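PDB 6IV9: Cas13d from uncultured Ruminococcus sp, which binds CRISPR RNA as a Cas13d effector, in which two HEPN domains govern maturation of the guide and cleavage of target RNA. Local coordinates for residues Y192-M197 with N246-T251; I105-G108 with N114-F117. The protein carries 2 engineered substitutions. All blocks are in the same frame, centred on the assembly; numbering follows the deposited sequence.

The two contacts illustrate how the place of an interface in the fold sets its chemistry. Interaction 1 joins helix 168-197 to helix 232-251 in the helical body; most of its touching residues are buried, and no hydrogen bond crosses it, so apolar side chains carry the meeting. Interaction 2 pairs strands 105-110 and 114-119 nearer the periphery, its centre about 39 Å from that of the chain; it is partly buried, combining a backbone hydrogen bond with an apolar cluster on one face. The contacts share no elements. The centres of interactions 1 and 2 are about 60 Å apart. They lie on opposite sides of the chain's centre, and interaction 2 is nearer the bound nucleic acid.

Interaction 1 of 2, residues Y192-M197 with N246-T251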
# COMPACT_ATOMS: atom_id res chain seq x y z
N TYR A 192 -4.49 14.34 3.71
CA TYR A 192 -3.61 15.36 3.10
C TYR A 192 -4.04 15.62 1.66
O TYR A 192 -4.13 16.75 1.27
CB TYR A 192 -2.15 14.91 3.14
CG TYR A 192 -1.25 15.70 2.24
CD1 TYR A 192 -0.88 16.99 2.55
CD2 TYR A 192 -0.80 15.17 1.05
CE1 TYR A 192 -0.07 17.73 1.71
CE2 TYR A 192 0.01 15.88 0.20
CZ TYR A 192 0.38 17.17 0.53
OH TYR A 192 1.19 17.85 -0.32
N ALA A 193 -4.33 14.57 0.91
CA ALA A 193 -4.72 14.74 -0.50
C ALA A 193 -6.01 15.57 -0.59
O ALA A 193 -6.08 16.44 -1.42
CB ALA A 193 -4.92 13.39 -1.12
N LEU A 194 -6.98 15.28 0.26
CA LEU A 194 -8.26 16.04 0.23
C LEU A 194 -8.01 17.51 0.56
O LEU A 194 -8.55 18.34 -0.13
CB LEU A 194 -9.25 15.36 1.17
CG LEU A 194 -9.74 14.02 0.66
CD1 LEU A 194 -10.47 13.25 1.73
CD2 LEU A 194 -10.62 14.22 -0.56
N ASN A 195 -7.20 17.79 1.57
CA ASN A 195 -6.86 19.19 1.92
C ASN A 195 -6.08 19.85 0.78
O ASN A 195 -6.34 21.00 0.47
CB ASN A 195 -6.07 19.29 3.22
CG ASN A 195 -6.99 19.26 4.41
OD1 ASN A 195 -7.63 20.24 4.71
ND2 ASN A 195 -7.12 18.11 5.04
N ASN A 196 -5.16 19.11 0.19
CA ASN A 196 -4.29 19.61 -0.90
C ASN A 196 -5.13 19.98 -2.12
O ASN A 196 -4.85 20.96 -2.76
CB ASN A 196 -3.26 18.57 -1.32
CG ASN A 196 -2.32 19.14 -2.34
OD1 ASN A 196 -1.77 20.19 -2.15
ND2 ASN A 196 -2.16 18.44 -3.44
N MET A 197 -6.19 19.21 -2.34
CA MET A 197 -7.12 19.29 -3.49
C MET A 197 -7.78 20.67 -3.52
O MET A 197 -8.15 21.12 -4.59
CB MET A 197 -8.20 18.23 -3.28
CG MET A 197 -8.95 17.83 -4.49
SD MET A 197 -8.88 16.05 -4.73
CE MET A 197 -7.23 15.93 -5.41
N ASN A 246 -18.04 22.53 0.47
CA ASN A 246 -18.48 23.24 -0.75
C ASN A 246 -17.26 23.70 -1.53
O ASN A 246 -17.29 23.64 -2.72
CB ASN A 246 -19.46 24.36 -0.44
CG ASN A 246 -20.81 23.84 -0.02
OD1 ASN A 246 -21.33 22.95 -0.65
ND2 ASN A 246 -21.35 24.36 1.05
N ASP A 247 -16.20 24.13 -0.85
CA ASP A 247 -14.97 24.58 -1.54
C ASP A 247 -14.41 23.40 -2.35
O ASP A 247 -14.06 23.60 -3.49
CB ASP A 247 -13.93 25.04 -0.53
CG ASP A 247 -14.19 26.40 0.08
OD1 ASP A 247 -14.92 27.16 -0.52
OD2 ASP A 247 -13.65 26.67 1.16
N LEU A 248 -14.37 22.22 -1.76
CA LEU A 248 -13.87 21.02 -2.47
C LEU A 248 -14.76 20.69 -3.66
O LEU A 248 -14.25 20.34 -4.69
CB LEU A 248 -13.83 19.85 -1.48
CG LEU A 248 -13.23 18.56 -2.03
CD1 LEU A 248 -11.84 18.79 -2.56
CD2 LEU A 248 -13.21 17.50 -0.96
N LEU A 249 -16.07 20.80 -3.51
CA LEU A 249 -16.99 20.50 -4.64
C LEU A 249 -16.74 21.48 -5.79
O LEU A 249 -16.82 21.07 -6.92
CB LEU A 249 -18.44 20.57 -4.15
CG LEU A 249 -18.84 19.50 -3.14
CD1 LEU A 249 -20.17 19.81 -2.51
CD2 LEU A 249 -18.85 18.12 -3.77
N LYS A 250 -16.49 22.74 -5.46
CA LYS A 250 -16.27 23.82 -6.46
C LYS A 250 -15.00 23.57 -7.29
O LYS A 250 -14.94 24.01 -8.41
CB LYS A 250 -16.40 25.19 -5.79
CG LYS A 250 -17.79 25.47 -5.25
CD LYS A 250 -18.05 26.88 -4.74
CE LYS A 250 -17.33 27.20 -3.46
NZ LYS A 250 -18.03 28.21 -2.64
N THR A 251 -14.00 22.91 -6.72
CA THR A 251 -12.73 22.69 -7.46
C THR A 251 -12.94 21.80 -8.68
O THR A 251 -12.15 21.94 -9.58
CB THR A 251 -11.61 22.14 -6.58
OG1 THR A 251 -11.88 20.78 -6.29
CG2 THR A 251 -11.39 22.93 -5.32
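Leu248 reaches across to helix 168-197 with both of its methyl groups, each meeting a different partner. Its CD1 lies 3.6 Å from Met197 CG and also touches Met197 CB, while its CD2 comes to 4.2 Å from Leu194 CD2, a looser apolar contact. Having CG of Leu248 anti to the backbone N (chi1 -176°) points the forked end at 192-197. Met197 offers CB and CG; bends at chi2 and chi3 then carry its thioether end away from helix 232-251, and the side chain also packs on Phe257. Leu194 continues the apolar surface toward Met210 and Leu281, the latter from helix 267-291. At the C-terminal side of the contact, Thr251 CG2 rests 3.8 Å from Met197 O, which accepts a hydrogen bond from Arg253 NH1.

A second layer fixes Thr251. Its hydroxyl donates to Leu248 O one turn back, with OG1 to O at 2.9 Å, on the same face of the carbonyl plane as the Thr251 amide; OG1 also meets Arg253 N. With an alanine here, Leu248 O is likely to keep the amide of this residue but lose the hydroxyl, Arg253 N would probably lose its OG1 partner, and a gap would open beside Met197 O.

The axes of 192-197 and 246-251 lie at 71° and come within 10.2 Å, confining the meeting to a small patch between the C-terminal parts of the two helices. Since no hydrogen bond links the two segments directly, apolar groups fill the contact itself, while the Arg253 guanidinium, just beyond Thr251, supplies a polar tie to Met197 O.

Interaction 2 of 2, residues I105-G108 with N114-F117; sequences IELG and NITF
Gly108 N donates to Thr116 O at 2.8 Å, the one hydrogen bond between these segments, with an N-H...O angle of 151°. The donor stands clearly tilted from the carbonyl plane. Thr116 also bonds through its backbone to Asp109, and its hydroxyl pairs with Asn130. One step along, Leu107 and Phe117 form a non-hydrogen-bonded antiparallel pair, their CA atoms 4.5 Å apart. Beside it Glu106 O approaches Phe117 CA to 3.2 Å, a CA-H...O contact.

The two segments are arms of a beta hairpin, and 114-119 is the middle strand of a three-stranded antiparallel sheet whose next member is 129-132. Leu107 and Phe117 project from the same face. Leu107 CD1 crosses to Ile115 CG2 at 3.8 Å and also nears Phe117 CB. With chi1 at 78°, Phe117 CG sits between its own N and carbonyl carbon, and the ring's CD2 and CE2 lie beside Ile105, CD2 being 4.0 Å from Ile105 CG2. Val55 and Ala58 of helix 54-58 also touch Phe117, while Tyr85 OH joins Ile105 O and Leu107 N to strand 81-88 of the four-stranded sheet.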
# COMPACT_ATOMS: atom_id res chain seq x y z
N ILE A 105 6.64 -33.16 9.07
CA ILE A 105 7.94 -33.19 9.77
C ILE A 105 7.95 -34.31 10.79
O ILE A 105 6.90 -34.66 11.28
CB ILE A 105 8.22 -31.83 10.43
CG1 ILE A 105 7.09 -31.43 11.37
CG2 ILE A 105 8.48 -30.78 9.38
CD1 ILE A 105 7.35 -30.17 12.12
N GLU A 106 9.14 -34.83 11.06
CA GLU A 106 9.35 -35.92 12.05
C GLU A 106 10.11 -35.31 13.21
O GLU A 106 11.13 -34.71 12.98
CB GLU A 106 10.15 -37.04 11.40
CG GLU A 106 10.56 -38.12 12.37
CD GLU A 106 10.17 -39.52 11.96
OE1 GLU A 106 10.16 -39.80 10.76
OE2 GLU A 106 9.88 -40.33 12.85
N LEU A 107 9.57 -35.42 14.41
CA LEU A 107 10.26 -34.85 15.58
C LEU A 107 11.27 -35.86 16.11
O LEU A 107 10.92 -37.01 16.30
CB LEU A 107 9.23 -34.49 16.65
CG LEU A 107 9.69 -33.49 17.70
CD1 LEU A 107 10.15 -32.21 17.06
CD2 LEU A 107 8.59 -33.21 18.70
N GLY A 108 12.48 -35.40 16.33
CA GLY A 108 13.53 -36.23 16.90
C GLY A 108 13.64 -35.96 18.38
O GLY A 108 12.63 -35.87 19.04
N ASN A 114 17.51 -27.92 23.02
CA ASN A 114 17.33 -28.06 21.56
C ASN A 114 16.17 -28.96 21.18
O ASN A 114 15.77 -29.79 21.97
CB ASN A 114 18.54 -28.68 20.88
CG ASN A 114 19.77 -27.83 21.04
OD1 ASN A 114 20.67 -28.18 21.79
ND2 ASN A 114 19.82 -26.70 20.36
N ILE A 115 15.71 -28.74 19.96
CA ILE A 115 14.66 -29.54 19.30
C ILE A 115 15.26 -30.01 17.98
O ILE A 115 15.76 -29.18 17.25
CB ILE A 115 13.40 -28.69 19.06
CG1 ILE A 115 12.72 -28.32 20.37
CG2 ILE A 115 12.47 -29.40 18.11
CD1 ILE A 115 11.70 -27.24 20.23
N THR A 116 15.23 -31.31 17.74
CA THR A 116 15.78 -31.83 16.47
C THR A 116 14.62 -32.37 15.66
O THR A 116 13.75 -32.95 16.23
CB THR A 116 16.82 -32.93 16.69
OG1 THR A 116 17.87 -32.38 17.46
CG2 THR A 116 17.40 -33.44 15.40
N PHE A 117 14.62 -32.12 14.37
CA PHE A 117 13.53 -32.62 13.52
C PHE A 117 14.04 -32.75 12.10
O PHE A 117 15.10 -32.31 11.79
CB PHE A 117 12.30 -31.72 13.61
CG PHE A 117 12.42 -30.45 12.80
CD1 PHE A 117 13.19 -29.40 13.25
CD2 PHE A 117 11.78 -30.33 11.59
CE1 PHE A 117 13.30 -28.24 12.51
CE2 PHE A 117 11.89 -29.17 10.85
CZ PHE A 117 12.65 -28.14 11.31